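Galactose mutarotase-like protein (Clostridium acetobutylicum, PDB 3OS7) probably binds carbohydrates and may interconvert the anomers of aldose sugars. Local coordinates at residues 59-62 and 63-66. Sequence-based numbering, arbitrary orientation.
Sequences DLKF and EDFK
Phe65 N and Lys66 N turn back to Lys61 O and Phe62 O, the first carbonyls of a short helix with Lys61 as its N-cap. Phe65 N reaches Lys61 O over 3.1 Å (N-H...O 159°), and the bond from Lys66 N to Phe62 O is shorter, at 2.8 Å. A weak bond from Asp64 N, bent to 121°, also falls on Lys61 O, so the N-cap carbonyl takes two amides of the first turn. Among the charged groups, Lys66 NZ forms a salt bridge with Glu63 OE2 at 3.4 Å; a bend at chi3 (78°) of the lysine brings its amine round. On the way its methylene CD passes 3.9 Å from CE2 of the Phe62 ring. Lys61 instead lies obliquely against Asp64: Lys61 CE is 3.6 Å from Asp64 OD2, but Lys61 NZ stays 4.6 Å from that oxygen, too far for a salt bridge, though the opposite charges probably attract. Apolar contact comes from the forked end of Leu60: CD2 meets Phe65 CB at 3.8 Å, while CD1 rests near Asp64 CB. Beyond the turn, the Phe62 ring stacks with His18 and Phe65 meets Trp15, whose NE1 also binds Leu60 O. Helix 62-67, following the loop after strand 50-51 at the surface, thus sits against the turn joining antiparallel strands 8-14 and 18-25.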
ATOM      1  N   ASP A  59      15.267   3.399  17.822  1.00 36.78           N
ATOM      2  CA  ASP A  59      15.517   2.198  18.609  1.00 38.95           C
ATOM      3  C   ASP A  59      15.060   0.882  17.944  1.00 35.76           C
ATOM      4  O   ASP A  59      15.412  -0.193  18.420  1.00 34.46           O
ATOM      5  CB  ASP A  59      14.881   2.339  20.005  1.00 41.40           C
ATOM      6  CG  ASP A  59      13.358   2.221  19.984  1.00 49.88           C
ATOM      7  OD1 ASP A  59      12.684   2.968  19.241  1.00 58.23           O
ATOM      8  OD2 ASP A  59      12.826   1.382  20.733  1.00 58.57           O
ATOM      9  N   LEU A  60      14.296   0.934  16.850  1.00 30.99           N
ATOM     10  CA  LEU A  60      13.838  -0.313  16.228  1.00 28.23           C
ATOM     11  C   LEU A  60      15.002  -0.988  15.546  1.00 27.99           C
ATOM     12  O   LEU A  60      15.697  -0.367  14.740  1.00 28.31           O
ATOM     13  CB  LEU A  60      12.732  -0.059  15.184  1.00 29.34           C
ATOM     14  CG  LEU A  60      12.044  -1.311  14.642  1.00 22.61           C
ATOM     15  CD1 LEU A  60      11.175  -1.909  15.732  1.00 28.17           C
ATOM     16  CD2 LEU A  60      11.193  -1.019  13.395  1.00 19.37           C
ATOM     17  N   LYS A  61      15.221  -2.261  15.858  1.00 28.36           N
ATOM     18  CA  LYS A  61      16.279  -3.027  15.222  1.00 28.93           C
ATOM     19  C   LYS A  61      15.909  -3.406  13.804  1.00 26.22           C
ATOM     20  O   LYS A  61      14.750  -3.663  13.512  1.00 24.40           O
ATOM     21  CB  LYS A  61      16.581  -4.309  16.024  1.00 31.41           C
ATOM     22  CG  LYS A  61      17.117  -4.052  17.416  1.00 33.03           C
ATOM     23  CD  LYS A  61      17.758  -5.290  18.033  1.00 43.56           C
ATOM     24  CE  LYS A  61      16.786  -6.430  18.215  1.00 41.84           C
ATOM     25  NZ  LYS A  61      17.338  -7.497  19.130  1.00 36.19           N
ATOM     26  N   PHE A  62      16.914  -3.511  12.941  1.00 25.25           N
ATOM     27  CA  PHE A  62      16.702  -3.903  11.560  1.00 26.08           C
ATOM     28  C   PHE A  62      15.871  -5.173  11.466  1.00 24.37           C
ATOM     29  O   PHE A  62      14.931  -5.252  10.690  1.00 22.24           O
ATOM     30  CB  PHE A  62      18.023  -4.120  10.818  1.00 24.85           C
ATOM     31  CG  PHE A  62      17.835  -4.585   9.411  1.00 22.79           C
ATOM     32  CD1 PHE A  62      17.508  -3.680   8.409  1.00 24.16           C
ATOM     33  CD2 PHE A  62      17.916  -5.938   9.085  1.00 22.95           C
ATOM     34  CE1 PHE A  62      17.318  -4.107   7.115  1.00 23.91           C
ATOM     35  CE2 PHE A  62      17.734  -6.371   7.778  1.00 26.80           C
ATOM     36  CZ  PHE A  62      17.429  -5.448   6.793  1.00 27.09           C
ATOM     37  N   GLU A  63      16.235  -6.172  12.253  1.00 24.51           N
ATOM     38  CA  GLU A  63      15.600  -7.467  12.160  1.00 24.25           C
ATOM     39  C   GLU A  63      14.107  -7.427  12.507  1.00 22.19           C
ATOM     40  O   GLU A  63      13.318  -8.134  11.882  1.00 21.03           O
ATOM     41  CB  GLU A  63      16.311  -8.458  13.085  1.00 28.17           C
ATOM     42  CG  GLU A  63      16.130  -9.893  12.667  1.00 36.26           C
ATOM     43  CD  GLU A  63      16.734 -10.199  11.301  1.00 41.04           C
ATOM     44  OE1 GLU A  63      17.610  -9.431  10.820  1.00 51.55           O
ATOM     45  OE2 GLU A  63      16.329 -11.224  10.710  1.00 47.62           O
ATOM     46  N   ASP A  64      13.737  -6.589  13.476  1.00 20.66           N
ATOM     47  CA  ASP A  64      12.342  -6.397  13.883  1.00 21.43           C
ATOM     48  C   ASP A  64      11.554  -5.641  12.814  1.00 20.83           C
ATOM     49  O   ASP A  64      10.371  -5.911  12.628  1.00 21.37           O
ATOM     50  CB  ASP A  64      12.241  -5.661  15.213  1.00 23.02           C
ATOM     51  CG  ASP A  64      12.824  -6.470  16.381  1.00 27.67           C
ATOM     52  OD1 ASP A  64      12.752  -7.709  16.334  1.00 29.94           O
ATOM     53  OD2 ASP A  64      13.381  -5.865  17.320  1.00 36.94           O
ATOM     54  N   PHE A  65      12.228  -4.746  12.089  1.00 20.14           N
ATOM     55  CA  PHE A  65      11.636  -4.115  10.914  1.00 17.81           C
ATOM     56  C   PHE A  65      11.421  -5.147   9.798  1.00 18.71           C
ATOM     57  O   PHE A  65      10.295  -5.320   9.299  1.00 19.39           O
ATOM     58  CB  PHE A  65      12.488  -2.951  10.424  1.00 18.96           C
ATOM     59  CG  PHE A  65      11.971  -2.307   9.155  1.00 18.02           C
ATOM     60  CD1 PHE A  65      10.646  -1.872   9.061  1.00 18.77           C
ATOM     61  CD2 PHE A  65      12.794  -2.150   8.062  1.00 19.13           C
ATOM     62  CE1 PHE A  65      10.170  -1.276   7.892  1.00 18.09           C
ATOM     63  CE2 PHE A  65      12.312  -1.568   6.884  1.00 18.72           C
ATOM     64  CZ  PHE A  65      11.008  -1.131   6.802  1.00 18.20           C
ATOM     65  N   LYS A  66      12.464  -5.891   9.458  1.00 18.38           N
ATOM     66  CA  LYS A  66      12.394  -6.856   8.355  1.00 20.98           C
ATOM     67  C   LYS A  66      11.348  -7.938   8.596  1.00 20.40           C
ATOM     68  O   LYS A  66      10.721  -8.423   7.651  1.00 22.48           O
ATOM     69  CB  LYS A  66      13.752  -7.499   8.103  1.00 22.43           C
ATOM     70  CG  LYS A  66      13.742  -8.643   7.074  1.00 26.93           C
ATOM     71  CD  LYS A  66      15.147  -9.144   6.741  1.00 37.68           C
ATOM     72  CE  LYS A  66      15.718 -10.057   7.831  1.00 44.49           C
ATOM     73  NZ  LYS A  66      17.123 -10.516   7.533  1.00 44.36           N
TER